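PDB 6IV9: Cas13d from uncultured Ruminococcus sp, which binds a CRISPR RNA and, through two HEPN domains, matures that RNA and cleaves the target RNA it recognises. Local coordinates for residues I376-E381 and E438-Y443. The protein carries 2 engineered substitutions. Numbering follows the deposited sequence.
Sequences IKKLRE and EKEGIY. With nucleotides of chain B.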
ATOM      1  N   ILE A 376       9.576  -1.463  18.632  1.00 27.20           N
ATOM      2  CA  ILE A 376      10.433  -2.458  19.327  1.00 28.24           C
ATOM      3  C   ILE A 376      11.680  -2.695  18.470  1.00 31.01           C
ATOM      4  O   ILE A 376      12.771  -2.700  18.994  1.00 29.18           O
ATOM      5  CB  ILE A 376       9.645  -3.748  19.576  1.00 30.04           C
ATOM      6  CG1 ILE A 376       8.630  -3.563  20.702  1.00 31.76           C
ATOM      7  CG2 ILE A 376      10.585  -4.890  19.853  1.00 31.31           C
ATOM      8  CD1 ILE A 376       9.248  -3.331  22.040  1.00 33.84           C
ATOM      9  N   LYS A 377      11.492  -2.796  17.164  1.00 27.16           N
ATOM     10  CA  LYS A 377      12.609  -3.025  16.224  1.00 31.58           C
ATOM     11  C   LYS A 377      13.598  -1.865  16.335  1.00 29.23           C
ATOM     12  O   LYS A 377      14.775  -2.105  16.339  1.00 28.10           O
ATOM     13  CB  LYS A 377      12.039  -3.110  14.813  1.00 31.85           C
ATOM     14  CG  LYS A 377      13.034  -3.039  13.675  1.00 39.92           C
ATOM     15  CD  LYS A 377      12.359  -3.267  12.354  1.00 46.18           C
ATOM     16  CE  LYS A 377      13.216  -2.952  11.152  1.00 55.91           C
ATOM     17  NZ  LYS A 377      12.494  -3.228   9.885  1.00 65.11           N
ATOM     18  N   LYS A 378      13.107  -0.641  16.433  1.00 28.23           N
ATOM     19  CA  LYS A 378      14.043   0.501  16.517  1.00 31.16           C
ATOM     20  C   LYS A 378      14.860   0.407  17.805  1.00 29.09           C
ATOM     21  O   LYS A 378      16.027   0.717  17.765  1.00 31.47           O
ATOM     22  CB  LYS A 378      13.300   1.824  16.375  1.00 33.64           C
ATOM     23  CG  LYS A 378      14.181   3.012  16.049  1.00 38.54           C
ATOM     24  CD  LYS A 378      13.483   4.319  16.213  1.00 41.30           C
ATOM     25  CE  LYS A 378      13.280   5.050  14.913  1.00 57.55           C
ATOM     26  NZ  LYS A 378      14.568   5.286  14.220  1.00 65.26           N
ATOM     27  N   LEU A 379      14.230   0.025  18.909  1.00 29.41           N
ATOM     28  CA  LEU A 379      14.962  -0.104  20.187  1.00 30.33           C
ATOM     29  C   LEU A 379      16.024  -1.195  20.045  1.00 35.03           C
ATOM     30  O   LEU A 379      17.158  -0.946  20.407  1.00 33.34           O
ATOM     31  CB  LEU A 379      13.976  -0.464  21.293  1.00 28.93           C
ATOM     32  CG  LEU A 379      13.077   0.671  21.757  1.00 27.72           C
ATOM     33  CD1 LEU A 379      11.977   0.141  22.642  1.00 27.15           C
ATOM     34  CD2 LEU A 379      13.878   1.736  22.476  1.00 32.49           C
ATOM     35  N   ARG A 380      15.647  -2.339  19.490  1.00 30.11           N
ATOM     36  CA  ARG A 380      16.612  -3.446  19.307  1.00 32.58           C
ATOM     37  C   ARG A 380      17.731  -2.986  18.372  1.00 35.00           C
ATOM     38  O   ARG A 380      18.876  -3.269  18.657  1.00 34.10           O
ATOM     39  CB  ARG A 380      15.903  -4.683  18.758  1.00 30.88           C
ATOM     40  CG  ARG A 380      16.842  -5.811  18.377  1.00 31.44           C
ATOM     41  CD  ARG A 380      17.007  -5.919  16.888  1.00 38.91           C
ATOM     42  NE  ARG A 380      15.739  -6.285  16.298  1.00 42.31           N
ATOM     43  CZ  ARG A 380      15.452  -6.174  15.020  1.00 41.60           C
ATOM     44  NH1 ARG A 380      16.340  -5.667  14.193  1.00 34.98           N
ATOM     45  NH2 ARG A 380      14.283  -6.581  14.571  1.00 38.30           N
ATOM     46  N   GLU A 381      17.388  -2.280  17.302  1.00 31.91           N
ATOM     47  CA  GLU A 381      18.421  -1.806  16.355  1.00 37.37           C
ATOM     48  C   GLU A 381      19.392  -0.853  17.065  1.00 36.43           C
ATOM     49  O   GLU A 381      20.559  -0.944  16.807  1.00 34.79           O
ATOM     50  CB  GLU A 381      17.775  -1.122  15.158  1.00 37.78           C
ATOM     51  CG  GLU A 381      17.232  -2.082  14.130  1.00 39.78           C
ATOM     52  CD  GLU A 381      16.463  -1.396  13.014  1.00 55.41           C
ATOM     53  OE1 GLU A 381      16.296  -2.010  11.965  1.00 62.40           O
ATOM     54  OE2 GLU A 381      16.032  -0.247  13.203  1.00 60.35           O
ATOM     55  N   GLU A 438      15.490  14.713  18.228  1.00 40.54           N
ATOM     56  CA  GLU A 438      15.073  14.474  19.627  1.00 40.83           C
ATOM     57  C   GLU A 438      14.490  13.067  19.734  1.00 34.04           C
ATOM     58  O   GLU A 438      14.788  12.392  20.681  1.00 35.41           O
ATOM     59  CB  GLU A 438      13.992  15.462  20.032  1.00 39.70           C
ATOM     60  CG  GLU A 438      14.549  16.773  20.496  1.00 51.34           C
ATOM     61  CD  GLU A 438      13.511  17.851  20.711  1.00 59.11           C
ATOM     62  OE1 GLU A 438      13.805  18.994  20.361  1.00 58.89           O
ATOM     63  OE2 GLU A 438      12.438  17.541  21.238  1.00 46.37           O
ATOM     64  N   LYS A 439      13.688  12.666  18.761  1.00 32.77           N
ATOM     65  CA  LYS A 439      13.060  11.327  18.799  1.00 31.98           C
ATOM     66  C   LYS A 439      14.133  10.244  18.768  1.00 30.49           C
ATOM     67  O   LYS A 439      14.046   9.330  19.549  1.00 32.42           O
ATOM     68  CB  LYS A 439      12.089  11.178  17.634  1.00 35.80           C
ATOM     69  CG  LYS A 439      11.293   9.896  17.649  1.00 42.43           C
ATOM     70  CD  LYS A 439      10.460   9.739  16.423  1.00 47.71           C
ATOM     71  CE  LYS A 439       9.130  10.425  16.564  1.00 50.32           C
ATOM     72  NZ  LYS A 439       8.355  10.317  15.311  1.00 56.60           N
ATOM     73  N   GLU A 440      15.141  10.397  17.915  1.00 35.32           N
ATOM     74  CA  GLU A 440      16.240   9.402  17.842  1.00 38.39           C
ATOM     75  C   GLU A 440      16.948   9.341  19.196  1.00 38.31           C
ATOM     76  O   GLU A 440      17.267   8.255  19.630  1.00 41.03           O
ATOM     77  CB  GLU A 440      17.221   9.768  16.739  1.00 44.84           C
ATOM     78  CG  GLU A 440      16.648   9.596  15.354  1.00 51.09           C
ATOM     79  CD  GLU A 440      15.930   8.280  15.142  1.00 62.39           C
ATOM     80  OE1 GLU A 440      16.613   7.273  14.943  1.00 58.92           O
ATOM     81  OE2 GLU A 440      14.690   8.272  15.193  1.00 68.43           O
ATOM     82  N   GLY A 441      17.147  10.488  19.833  1.00 35.70           N
ATOM     83  CA  GLY A 441      17.794  10.559  21.150  1.00 35.61           C
ATOM     84  C   GLY A 441      16.990   9.814  22.191  1.00 35.66           C
ATOM     85  O   GLY A 441      17.572   9.196  23.046  1.00 36.13           O
ATOM     86  N   ILE A 442      15.672   9.910  22.122  1.00 32.18           N
ATOM     87  CA  ILE A 442      14.813   9.202  23.102  1.00 30.41           C
ATOM     88  C   ILE A 442      14.984   7.688  22.927  1.00 31.10           C
ATOM     89  O   ILE A 442      15.088   6.998  23.912  1.00 32.40           O
ATOM     90  CB  ILE A 442      13.365   9.691  22.982  1.00 32.06           C
ATOM     91  CG1 ILE A 442      13.234  11.124  23.492  1.00 33.15           C
ATOM     92  CG2 ILE A 442      12.425   8.752  23.696  1.00 35.52           C
ATOM     93  CD1 ILE A 442      12.112  11.900  22.888  1.00 34.88           C
ATOM     94  N   TYR A 443      15.006   7.211  21.690  1.00 31.96           N
ATOM     95  CA  TYR A 443      15.192   5.769  21.425  1.00 30.01           C
ATOM     96  C   TYR A 443      16.577   5.344  21.919  1.00 32.94           C
ATOM     97  O   TYR A 443      16.707   4.293  22.508  1.00 33.13           O
ATOM     98  CB  TYR A 443      15.001   5.486  19.938  1.00 30.10           C
ATOM     99  CG  TYR A 443      13.571   5.237  19.546  1.00 28.71           C
ATOM    100  CD1 TYR A 443      13.011   3.989  19.697  1.00 29.89           C
ATOM    101  CD2 TYR A 443      12.769   6.249  19.059  1.00 29.41           C
ATOM    102  CE1 TYR A 443      11.701   3.739  19.354  1.00 31.04           C
ATOM    103  CE2 TYR A 443      11.450   6.019  18.715  1.00 27.07           C
ATOM    104  CZ  TYR A 443      10.915   4.756  18.859  1.00 30.10           C
ATOM    105  OH  TYR A 443       9.632   4.491  18.534  1.00 27.07           O
TER
ATOM    106  P     C B  32       6.962   7.030  17.238  1.00 27.72           P
ATOM    107  OP1   C B  32       8.352   6.633  17.628  1.00 28.55           O
ATOM    108  OP2   C B  32       6.756   7.669  15.942  1.00 25.56           O
ATOM    109  O5'   C B  32       6.037   5.772  17.422  1.00 26.17           O
ATOM    110  C5'   C B  32       5.779   4.800  16.399  1.00 24.93           C
ATOM    111  C4'   C B  32       4.649   3.929  16.827  1.00 24.63           C
ATOM    112  O4'   C B  32       3.439   4.713  16.864  1.00 26.84           O
ATOM    113  C3'   C B  32       4.335   2.808  15.862  1.00 25.29           C
ATOM    114  O3'   C B  32       5.157   1.676  16.114  1.00 27.71           O
ATOM    115  C2'   C B  32       2.880   2.533  16.166  1.00 25.42           C
ATOM    116  O2'   C B  32       2.689   1.727  17.307  1.00 28.30           O
ATOM    117  C1'   C B  32       2.351   3.943  16.380  1.00 26.49           C
ATOM    118  N1    C B  32       1.849   4.571  15.138  1.00 26.01           N
ATOM    119  C2    C B  32       0.681   4.076  14.564  1.00 28.77           C
ATOM    120  O2    C B  32       0.139   3.090  15.073  1.00 28.63           O
ATOM    121  N3    C B  32       0.179   4.677  13.465  1.00 30.31           N
ATOM    122  C4    C B  32       0.793   5.745  12.950  1.00 29.91           C
ATOM    123  N4    C B  32       0.249   6.318  11.874  1.00 31.00           N
ATOM    124  C5    C B  32       1.946   6.319  13.558  1.00 29.82           C
ATOM    125  C6    C B  32       2.440   5.701  14.641  1.00 28.22           C
ATOM    126  P     U B  31       4.797  11.920  15.629  1.00 29.57           P
ATOM    127  OP1   U B  31       6.161  12.426  15.737  1.00 31.53           O
ATOM    128  OP2   U B  31       4.178  11.285  14.436  1.00 31.87           O
ATOM    129  O5'   U B  31       4.626  10.743  16.673  1.00 26.09           O
ATOM    130  C5'   U B  31       5.163  10.922  18.008  1.00 25.86           C
ATOM    131  C4'   U B  31       4.733   9.742  18.831  1.00 26.24           C
ATOM    132  O4'   U B  31       3.307   9.782  19.005  1.00 26.02           O
ATOM    133  C3'   U B  31       4.952   8.340  18.255  1.00 26.90           C
ATOM    134  O3'   U B  31       6.328   7.941  18.336  1.00 29.49           O
ATOM    135  C2'   U B  31       4.021   7.512  19.124  1.00 27.61           C
ATOM    136  O2'   U B  31       4.570   7.284  20.395  1.00 31.35           O
ATOM    137  C1'   U B  31       2.833   8.461  19.249  1.00 28.00           C
ATOM    138  N1    U B  31       1.865   8.150  18.209  1.00 28.98           N
ATOM    139  C2    U B  31       1.010   7.110  18.451  1.00 30.96           C
ATOM    140  O2    U B  31       1.060   6.446  19.473  1.00 34.55           O
ATOM    141  N3    U B  31       0.120   6.868  17.448  1.00 29.25           N
ATOM    142  C4    U B  31       0.008   7.548  16.249  1.00 28.27           C
ATOM    143  O4    U B  31      -0.821   7.187  15.416  1.00 35.06           O
ATOM    144  C5    U B  31       0.935   8.608  16.085  1.00 30.39           C
ATOM    145  C6    U B  31       1.814   8.861  17.042  1.00 26.72           C
TER
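Lys378 lays its aliphatic chain across the ring of Tyr443, with CD over the centre of one face, 3.3 Å from the ring centroid, in a CH-pi contact. Lysine suits this place because it is apolar along its length and charged at its end: CG leaves anti to the backbone N (chi1 -163°), and bends at chi3 and chi4 lift NZ from the face toward the carboxylate of Glu440. Lys378 NZ forms a salt bridge with Glu440, 2.9 Å from OE1, which offers its syn lone pair; a second bond, to OE2, is weak. Leu379 adds a branched apolar group, its CD2 resting obliquely 3.7 Å from Tyr443 CD1. These side chains join helices 376-386 and 436-464, whose short segments cross at -71°, in what is probably the helical domain between the HEPN regions. Tyrosine pairs a flat face for the lysine with a hydroxyl for RNA: OP1 of C32 of chain B lies at the ring edge, in its plane, 2.7 Å from Tyr443 OH, its hydrogen-bond donor. Ser375 N donates to the same hydroxyl. A phenylalanine here would probably leave both without this partner. One turn earlier, the long, flexible Lys439 puts NZ between two phosphates, hydrogen-bonding OP1 of U31 and OP2 of C32, both of chain B.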